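Local coordinates for putative cobalamin synthesis related protein (Corynebacterium diphtheriae, PDB 2NPN) that binds S-adenosylmethionine and probably acts as a precorrin-6A synthase (deacetylating), a tetrapyrrole methyltransferase of the cobalamin pathway, at residues A[232-235]-A[240-243]; A[5-10]-A[117-122]; A[31-36]-A[89-94]. All coordinates share one frame; numbering follows the deposited sequence. Where two conformers were deposited one is given.

Contact 1: residues A[232-235]-A[240-243]; sequences QQLR and WIMD. With SAM (S-adenosylmethionine), chain C.
Trp240 O is buried by this contact without a partner in the model; it lies 4.0 Å from another carbonyl oxygen, Leu234 O of helix 220-238. Arg235 O and Trp240 N, 3.4 Å apart, are poorly angled for bonding.

Ile241 turns toward the helix and divides its two branches between consecutive residues. Its CD1 lies 3.7 Å from Leu234 CB, while Ile241 CG2 lies along the Arg235 chain from CB to the guanidinium, 3.9 Å from Arg235 NE. Chi1 of -177° decides which branch meets which residue, carrying CG1 and CD1 to Leu234 and leaving CG2 to Arg235. The Arg235 chain, bent at chi3 (-72°), crosses that of Ile241 at about a right angle, and its guanidinium meets CG2 obliquely. Trp240 points away from the helix, and its indole packs edge-to-face with Phe207.

Past Ile241 the chain enters the cofactor pocket. Asp243 O accepts a hydrogen bond from SAM O2' at 2.8 Å, and selenomethionine Met242 brings CE to 3.5 Å from SAM N7 at the adenine. Contacts of Ile241 with Leu234 and with the Arg235 chain, rather than hydrogen bonds, hold the helix against the segment whose Asp243 O binds the ribose.

Contact 2: residues A[5-10]-A[117-122]; sequences IYVIGI and DSTLRI
Val7 and Leu120 have the nearest CA atoms of the two segments, 7.4 Å apart. Segment 5-10 runs along a strand of the parallel sheet, bonded through its backbone to strand 104-109 at Tyr6 and to strand 134-139 at Ile5 and Val7. Segment 117-122 leads into helix 119-130 and holds its first residues, with Ile122 N bonded to Ser118 O at 2.9 Å. That helix is the connection of a beta-alpha-beta crossover from strand 104-109 to 134-139 and packs over strand 3-9 between them. Side chains bridge the interval.

Val7 points from the sheet toward the helix and receives a single methyl of one modelled Leu120 conformer. Leu120 CD2 lies 3.6 Å from Val7 CG2 and 3.8 Å from Val7 CG1, so it sits against both arms of the valine fork. The bond from Leu120 CA to CB does not aim at the strand; the outer part of the chain makes the approach, with CG anti to the carbonyl carbon (chi1 -76°). Thr119 adds a looser apolar touch, its CG2 4.1 Å from Val7 CG1. Leu120 also packs on Val138 and Thr119 on Val109, spreading the helix start over neighbouring strands.

At the entry to the helix, Asp117 OD2 accepts from Thr119 N at 2.9 Å. The N-H...O angle is 158°, and the donor comes from above the carboxylate plane, 44° out of it. This capping bond engages a backbone N-H at the helix start, and a negative carboxylate there would probably suit the helix dipole.

The chemistry thus separates into two layers: apolar carbons, mostly methyls, bridge strand and helix, whereas the polar bond is made locally within 117-122 and bears on how the helix begins.

Contact 3: residues A[31-36]-A[89-94]; sequences AIVALD and HLLAST
Strand 31-35 of the five-stranded parallel sheet is covered here by helix 78-98, through Leu91 lying against Val33 and Leu35. Leu91 CD2 touches both strand residues: it is 3.8 Å from Val33 CG1 and 3.9 Å from Leu35 CD2. The second methyl, Leu91 CD1, comes within 4.0 Å of Leu35 CD2, so the leucine fork turns both tips to Leu35 but only one to Val33.

Val33 points at the helix, and chi1 of 179° places CG1 anti to the backbone N, where it meets Leu91. Leu35 starts off more obliquely and reaches the helix with the end of its chain. Since Val33 and Leu35 are two residues apart on a strand, they present their side chains on the same face of the sheet, the usual layering of an alpha/beta fold. Here the strand is held between 61-64 and 104-109, and helix 119-130 packs beside Leu35 through Thr119 and Ile122. The nearest CA atoms, those of Val33 and Leu91, are 8.6 Å apart, and side chains fill the interval.

On the helix, a hydroxyl folds back onto its own backbone. Thr94 OG1 donates to Leu90 O at 2.8 Å. That carbonyl also accepts the backbone N-H of Thr94, with the hydroxyl arriving from the opposite face of the carbonyl plane.

How the contacts relate
From the N terminus, segment 5-10 opens a loop that contact 2 closes at 117-122, 107 residues on from its near end. Contact 3 is nested inside this loop, joining strand 31-35 to helix 78-98. Both reach the same parallel sheet, their centres about 11 Å apart, and they meet directly: Ile122 CG2 of contact 2 lies 4.1 Å from Leu91 CD1 of contact 3. Helices 78-98 and 119-130 thus lie side by side over the sheet. Contact 1 follows in series, a short closure between helix 220-238 and the lead into strand 243-249 of the mixed sheet. Its centre lies about 26 Å from that of contact 2 and about 30 Å from that of contact 3.

Contact 1: residues A[232-235]-A[240-243]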
loop_
_atom_site.group_PDB
_atom_site.type_symbol
_atom_site.label_atom_id
_atom_site.label_comp_id
_atom_site.label_asym_id
_atom_site.label_seq_id
_atom_site.Cartn_x
_atom_site.Cartn_y
_atom_site.Cartn_z
ATOM N N GLN A 232 -2.941 -14.361 14.105
ATOM C CA GLN A 232 -4.234 -14.257 14.773
ATOM C C GLN A 232 -4.133 -13.471 16.078
ATOM O O GLN A 232 -5.001 -12.650 16.361
ATOM C CB GLN A 232 -4.826 -15.644 14.994
ATOM C CG GLN A 232 -5.452 -16.202 13.730
ATOM C CD GLN A 232 -5.563 -17.715 13.743
ATOM O OE1 GLN A 232 -4.555 -18.422 13.669
ATOM N NE2 GLN A 232 -6.786 -18.219 13.832
ATOM N N GLN A 233 -3.090 -13.744 16.872
ATOM C CA GLN A 233 -2.828 -13.047 18.131
ATOM C C GLN A 233 -2.746 -11.528 17.868
ATOM O O GLN A 233 -3.437 -10.728 18.516
ATOM C CB GLN A 233 -1.530 -13.576 18.787
ATOM C CG GLN A 233 -1.599 -15.066 19.282
ATOM C CD GLN A 233 -0.233 -15.768 19.592
ATOM O OE1 GLN A 233 0.869 -15.215 19.392
ATOM N NE2 GLN A 233 -0.327 -17.003 20.125
ATOM N N LEU A 234 -1.958 -11.152 16.859
ATOM C CA LEU A 234 -1.775 -9.748 16.515
ATOM C C LEU A 234 -3.048 -9.093 15.990
ATOM O O LEU A 234 -3.320 -7.923 16.327
ATOM C CB LEU A 234 -0.664 -9.588 15.493
ATOM C CG LEU A 234 0.738 -9.981 15.987
ATOM C CD1 LEU A 234 1.741 -10.045 14.843
ATOM C CD2 LEU A 234 1.169 -9.009 17.078
ATOM N N ARG A 235 -3.822 -9.824 15.182
ATOM C CA ARG A 235 -5.061 -9.288 14.660
ATOM C C ARG A 235 -6.078 -9.026 15.783
ATOM O O ARG A 235 -6.796 -8.016 15.789
ATOM C CB ARG A 235 -5.675 -10.234 13.651
ATOM C CG ARG A 235 -6.811 -9.591 12.934
ATOM C CD ARG A 235 -7.649 -10.545 12.195
ATOM N NE ARG A 235 -6.981 -11.061 11.018
ATOM C CZ ARG A 235 -6.504 -12.296 10.878
ATOM N NH1 ARG A 235 -6.605 -13.204 11.853
ATOM N NH2 ARG A 235 -5.921 -12.627 9.736
ATOM N N TRP A 240 -6.681 -5.469 13.552
ATOM C CA TRP A 240 -6.375 -5.685 12.142
ATOM C C TRP A 240 -4.914 -6.085 12.034
ATOM O O TRP A 240 -4.135 -5.954 12.977
ATOM C CB TRP A 240 -6.601 -4.416 11.321
ATOM C CG TRP A 240 -5.735 -3.258 11.765
ATOM C CD1 TRP A 240 -5.992 -2.405 12.811
ATOM C CD2 TRP A 240 -4.491 -2.813 11.194
ATOM N NE1 TRP A 240 -4.989 -1.479 12.931
ATOM C CE2 TRP A 240 -4.065 -1.686 11.947
ATOM C CE3 TRP A 240 -3.703 -3.239 10.125
ATOM C CZ2 TRP A 240 -2.879 -1.015 11.676
ATOM C CZ3 TRP A 240 -2.532 -2.544 9.842
ATOM C CH2 TRP A 240 -2.135 -1.450 10.620
ATOM N N ILE A 241 -4.543 -6.574 10.864
ATOM C CA ILE A 241 -3.131 -6.843 10.592
ATOM C C ILE A 241 -2.871 -6.737 9.100
ATOM O O ILE A 241 -3.749 -7.061 8.312
ATOM C CB ILE A 241 -2.678 -8.242 11.111
ATOM C CG1 ILE A 241 -1.171 -8.451 10.880
ATOM C CG2 ILE A 241 -3.460 -9.402 10.446
ATOM C CD1 ILE A 241 -0.629 -9.521 11.785
HETATM N N MSE A 242 -1.700 -6.227 8.720
HETATM C CA MSE A 242 -1.266 -6.312 7.332
HETATM C C MSE A 242 0.092 -6.969 7.353
HETATM O O MSE A 242 0.973 -6.524 8.092
HETATM C CB MSE A 242 -1.176 -4.954 6.659
HETATM C CG MSE A 242 -2.534 -4.338 6.357
HETATM SE SE MSE A 242 -2.406 -2.715 5.309
HETATM C CE MSE A 242 -1.242 -1.706 6.494
ATOM N N ASP A 243 0.204 -8.056 6.605
ATOM C CA ASP A 243 1.444 -8.797 6.473
ATOM C C ASP A 243 1.836 -8.914 5.002
ATOM O O ASP A 243 0.972 -8.873 4.096
ATOM C CB ASP A 243 1.429 -10.188 7.150
ATOM C CG ASP A 243 0.379 -11.194 6.545
ATOM O OD1 ASP A 243 -0.581 -10.753 5.870
ATOM O OD2 ASP A 243 0.470 -12.437 6.798
HETATM N N SAM C . 0.561 0.312 -2.495
HETATM C CA SAM C . 0.992 -0.531 -1.339
HETATM C C SAM C . 2.480 -0.821 -1.385
HETATM O O SAM C . 2.997 -1.511 -0.466
HETATM O OXT SAM C . 3.169 -0.334 -2.305
HETATM C CB SAM C . 0.176 -1.836 -1.291
HETATM C CG SAM C . -1.306 -1.632 -0.969
HETATM S SD SAM C . -2.296 -3.154 -0.772
HETATM C CE SAM C . -3.901 -2.330 -0.561
HETATM C "C5'" SAM C . -2.167 -3.685 0.971
HETATM C "C4'" SAM C . -1.210 -4.868 1.201
HETATM O "O4'" SAM C . 0.096 -4.396 1.229
HETATM C "C3'" SAM C . -1.376 -5.591 2.539
HETATM O "O3'" SAM C . -2.406 -6.546 2.511
HETATM C "C2'" SAM C . -0.022 -6.203 2.775
HETATM O "O2'" SAM C . 0.150 -7.322 1.924
HETATM C "C1'" SAM C . 0.826 -5.056 2.267
HETATM N N9 SAM C . 1.205 -4.099 3.330
HETATM C C8 SAM C . 0.968 -2.733 3.299
HETATM N N7 SAM C . 1.510 -2.147 4.369
HETATM C C5 SAM C . 2.148 -3.123 5.081
HETATM C C6 SAM C . 2.926 -3.095 6.229
HETATM N N6 SAM C . 3.172 -1.944 6.907
HETATM N N1 SAM C . 3.461 -4.286 6.707
HETATM C C2 SAM C . 3.278 -5.458 5.999
HETATM N N3 SAM C . 2.518 -5.491 4.862
HETATM C C4 SAM C . 1.976 -4.343 4.384
#

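Contact 2: residues A[5-10]-A[117-122]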
loop_
_atom_site.group_PDB
_atom_site.type_symbol
_atom_site.label_atom_id
_atom_site.label_comp_id
_atom_site.label_asym_id
_atom_site.label_seq_id
_atom_site.Cartn_x
_atom_site.Cartn_y
_atom_site.Cartn_z
ATOM N N ILE A 5 -2.537 17.215 -10.418
ATOM C CA ILE A 5 -2.883 16.241 -9.403
ATOM C C ILE A 5 -1.658 15.358 -9.163
ATOM O O ILE A 5 -1.265 14.591 -10.041
ATOM C CB ILE A 5 -4.098 15.358 -9.807
ATOM C CG1 ILE A 5 -5.380 16.185 -9.979
ATOM C CG2 ILE A 5 -4.311 14.267 -8.761
ATOM C CD1 ILE A 5 -6.562 15.427 -10.552
ATOM N N TYR A 6 -1.014 15.522 -8.005
ATOM C CA TYR A 6 0.094 14.682 -7.634
ATOM C C TYR A 6 -0.505 13.452 -6.968
ATOM O O TYR A 6 -1.333 13.573 -6.082
ATOM C CB TYR A 6 1.023 15.350 -6.632
ATOM C CG TYR A 6 1.794 16.490 -7.142
ATOM C CD1 TYR A 6 2.883 16.278 -7.955
ATOM C CD2 TYR A 6 1.492 17.791 -6.743
ATOM C CE1 TYR A 6 3.651 17.311 -8.409
ATOM C CE2 TYR A 6 2.262 18.868 -7.203
ATOM C CZ TYR A 6 3.343 18.602 -8.037
ATOM O OH TYR A 6 4.113 19.638 -8.510
ATOM N N VAL A 7 -0.043 12.272 -7.375
ATOM C CA VAL A 7 -0.449 11.038 -6.703
ATOM C C VAL A 7 0.817 10.520 -6.039
ATOM O O VAL A 7 1.742 10.092 -6.726
ATOM C CB VAL A 7 -1.039 10.012 -7.694
ATOM C CG1 VAL A 7 -1.448 8.741 -6.957
ATOM C CG2 VAL A 7 -2.228 10.657 -8.445
ATOM N N ILE A 8 0.863 10.658 -4.727
ATOM C CA ILE A 8 2.137 10.579 -4.017
ATOM C C ILE A 8 2.206 9.309 -3.150
ATOM O O ILE A 8 1.469 9.172 -2.162
ATOM C CB ILE A 8 2.405 11.830 -3.109
ATOM C CG1 ILE A 8 2.205 13.125 -3.906
ATOM C CG2 ILE A 8 3.792 11.708 -2.453
ATOM C CD1 ILE A 8 2.604 14.363 -3.174
ATOM N N GLY A 9 3.162 8.444 -3.439
ATOM C CA GLY A 9 3.424 7.330 -2.566
ATOM C C GLY A 9 4.124 7.840 -1.317
ATOM O O GLY A 9 5.098 8.588 -1.408
ATOM N N ILE A 10 3.598 7.477 -0.163
ATOM C CA ILE A 10 4.158 7.952 1.097
ATOM C C ILE A 10 4.867 6.850 1.887
ATOM O O ILE A 10 5.198 7.056 3.045
ATOM C CB ILE A 10 3.110 8.705 1.976
ATOM C CG1 ILE A 10 1.925 7.806 2.364
ATOM C CG2 ILE A 10 2.633 9.935 1.242
ATOM C CD1 ILE A 10 0.986 8.348 3.482
ATOM N N ASP A 117 -3.362 -0.783 -5.552
ATOM C CA ASP A 117 -4.031 0.426 -5.059
ATOM C C ASP A 117 -4.922 0.992 -6.139
ATOM O O ASP A 117 -4.528 1.008 -7.314
ATOM C CB ASP A 117 -2.990 1.472 -4.620
ATOM C CG ASP A 117 -3.621 2.633 -3.920
ATOM O OD1 ASP A 117 -3.809 2.552 -2.695
ATOM O OD2 ASP A 117 -3.997 3.611 -4.613
ATOM N N SER A 118 -6.101 1.490 -5.751
ATOM C CA SER A 118 -7.105 1.928 -6.730
ATOM C C SER A 118 -7.115 3.438 -6.980
ATOM O O SER A 118 -7.889 3.925 -7.825
ATOM C CB SER A 118 -8.498 1.506 -6.263
ATOM O OG SER A 118 -8.778 2.081 -5.008
ATOM N N THR A 119 -6.296 4.208 -6.263
ATOM C CA THR A 119 -6.369 5.681 -6.356
ATOM C C THR A 119 -6.228 6.204 -7.778
ATOM O O THR A 119 -6.995 7.046 -8.207
ATOM C CB THR A 119 -5.340 6.370 -5.411
ATOM O OG1 THR A 119 -5.698 6.042 -4.060
ATOM C CG2 THR A 119 -5.281 7.881 -5.628
ATOM N N LEU A 120 -5.264 5.700 -8.556
ATOM C CA LEU A 120 -5.068 6.244 -9.924
ATOM C C LEU A 120 -6.306 6.000 -10.777
ATOM O O LEU A 120 -6.757 6.882 -11.513
ATOM C CB LEU A 120 -3.815 5.675 -10.644
ATOM C CG LEU A 120 -2.444 6.221 -10.220
ATOM C CD1 LEU A 120 -1.260 5.497 -10.921
ATOM C CD2 LEU A 120 -2.346 7.719 -10.464
ATOM N N ARG A 121 -6.845 4.792 -10.663
ATOM C CA ARG A 121 -8.067 4.406 -11.390
ATOM C C ARG A 121 -9.223 5.308 -11.002
ATOM O O ARG A 121 -9.985 5.771 -11.865
ATOM C CB ARG A 121 -8.434 2.945 -11.068
ATOM C CG ARG A 121 -7.644 1.880 -11.819
ATOM C CD ARG A 121 -8.391 0.534 -11.856
ATOM N NE ARG A 121 -8.959 0.154 -10.556
ATOM C CZ ARG A 121 -8.286 -0.391 -9.540
ATOM N NH1 ARG A 121 -6.983 -0.657 -9.620
ATOM N NH2 ARG A 121 -8.931 -0.668 -8.420
ATOM N N ILE A 122 -9.378 5.532 -9.702
ATOM C CA ILE A 122 -10.447 6.395 -9.207
ATOM C C ILE A 122 -10.280 7.799 -9.769
ATOM O O ILE A 122 -11.261 8.422 -10.223
ATOM C CB ILE A 122 -10.522 6.385 -7.653
ATOM C CG1 ILE A 122 -10.953 4.997 -7.166
ATOM C CG2 ILE A 122 -11.481 7.445 -7.128
ATOM C CD1 ILE A 122 -10.824 4.755 -5.659
#

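Contact 3: residues A[31-36]-A[89-94]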
loop_
_atom_site.group_PDB
_atom_site.type_symbol
_atom_site.label_atom_id
_atom_site.label_comp_id
_atom_site.label_asym_id
_atom_site.label_seq_id
_atom_site.Cartn_x
_atom_site.Cartn_y
_atom_site.Cartn_z
ATOM N N ALA A 31 -3.960 21.533 -1.550
ATOM C CA ALA A 31 -4.908 20.643 -0.912
ATOM C C ALA A 31 -4.380 19.231 -0.935
ATOM O O ALA A 31 -3.693 18.877 -1.853
ATOM C CB ALA A 31 -6.265 20.676 -1.600
ATOM N N ILE A 32 -4.759 18.457 0.081
ATOM C CA ILE A 32 -4.351 17.073 0.238
ATOM C C ILE A 32 -5.570 16.183 0.446
ATOM O O ILE A 32 -6.424 16.466 1.280
ATOM C CB ILE A 32 -3.353 16.883 1.395
ATOM C CG1 ILE A 32 -2.071 17.680 1.139
ATOM C CG2 ILE A 32 -2.986 15.394 1.521
ATOM C CD1 ILE A 32 -1.071 17.642 2.297
ATOM N N VAL A 33 -5.628 15.092 -0.317
ATOM C CA VAL A 33 -6.754 14.136 -0.268
ATOM C C VAL A 33 -6.174 12.738 0.001
ATOM O O VAL A 33 -5.084 12.369 -0.464
ATOM C CB VAL A 33 -7.554 14.093 -1.600
ATOM C CG1 VAL A 33 -8.726 13.057 -1.544
ATOM C CG2 VAL A 33 -8.085 15.502 -1.987
ATOM N N ALA A 34 -6.944 11.920 0.704
ATOM C CA ALA A 34 -6.587 10.525 0.848
ATOM C C ALA A 34 -7.853 9.690 0.742
ATOM O O ALA A 34 -8.851 9.992 1.406
ATOM C CB ALA A 34 -5.924 10.298 2.161
ATOM N N LEU A 35 -7.825 8.667 -0.116
ATOM C CA LEU A 35 -8.978 7.774 -0.265
ATOM C C LEU A 35 -8.729 6.586 0.651
ATOM O O LEU A 35 -7.709 5.907 0.517
ATOM C CB LEU A 35 -9.120 7.342 -1.730
ATOM C CG LEU A 35 -9.230 8.505 -2.737
ATOM C CD1 LEU A 35 -9.203 8.020 -4.205
ATOM C CD2 LEU A 35 -10.484 9.363 -2.483
ATOM N N ASP A 36 -9.627 6.361 1.600
ATOM C CA ASP A 36 -9.452 5.291 2.597
ATOM C C ASP A 36 -10.473 4.171 2.425
ATOM O O ASP A 36 -11.597 4.408 1.970
ATOM C CB ASP A 36 -9.535 5.883 4.008
ATOM C CG ASP A 36 -8.369 6.802 4.331
ATOM O OD1 ASP A 36 -7.292 6.655 3.714
ATOM O OD2 ASP A 36 -8.526 7.656 5.229
ATOM N N HIS A 89 -18.221 13.132 -7.705
ATOM C CA HIS A 89 -18.716 14.497 -7.633
ATOM C C HIS A 89 -18.062 15.229 -6.452
ATOM O O HIS A 89 -17.670 16.394 -6.579
ATOM C CB HIS A 89 -20.254 14.500 -7.507
ATOM C CG HIS A 89 -20.856 15.869 -7.472
ATOM N ND1 HIS A 89 -20.438 16.893 -8.300
ATOM C CD2 HIS A 89 -21.841 16.388 -6.700
ATOM C CE1 HIS A 89 -21.145 17.982 -8.038
ATOM N NE2 HIS A 89 -22.004 17.700 -7.075
ATOM N N LEU A 90 -17.962 14.536 -5.319
ATOM C CA LEU A 90 -17.345 15.042 -4.076
ATOM C C LEU A 90 -15.882 15.449 -4.290
ATOM O O LEU A 90 -15.418 16.508 -3.870
ATOM C CB LEU A 90 -17.372 13.913 -3.047
ATOM C CG LEU A 90 -17.067 14.114 -1.567
ATOM C CD1 LEU A 90 -18.055 15.096 -0.932
ATOM C CD2 LEU A 90 -17.163 12.760 -0.856
ATOM N N LEU A 91 -15.143 14.558 -4.928
ATOM C CA LEU A 91 -13.715 14.794 -5.194
ATOM C C LEU A 91 -13.517 15.980 -6.133
ATOM O O LEU A 91 -12.681 16.840 -5.887
ATOM C CB LEU A 91 -13.029 13.554 -5.770
ATOM C CG LEU A 91 -12.752 12.372 -4.831
ATOM C CD1 LEU A 91 -12.246 11.177 -5.621
ATOM C CD2 LEU A 91 -11.755 12.778 -3.764
ATOM N N ALA A 92 -14.299 16.033 -7.200
ATOM C CA ALA A 92 -14.143 17.111 -8.167
ATOM C C ALA A 92 -14.494 18.449 -7.561
ATOM O O ALA A 92 -13.772 19.416 -7.764
ATOM C CB ALA A 92 -14.956 16.841 -9.414
ATOM N N SER A 93 -15.585 18.489 -6.800
ATOM C CA SER A 93 -16.021 19.722 -6.142
ATOM C C SER A 93 -14.985 20.192 -5.127
ATOM O O SER A 93 -14.668 21.378 -5.052
ATOM C CB SER A 93 -17.369 19.520 -5.450
ATOM O OG SER A 93 -18.342 19.075 -6.373
ATOM N N THR A 94 -14.444 19.246 -4.361
ATOM C CA THR A 94 -13.462 19.558 -3.329
ATOM C C THR A 94 -12.201 20.145 -3.960
ATOM O O THR A 94 -11.645 21.138 -3.472
ATOM C CB THR A 94 -13.124 18.333 -2.475
ATOM O OG1 THR A 94 -14.303 17.918 -1.764
ATOM C CG2 THR A 94 -12.073 18.659 -1.442
#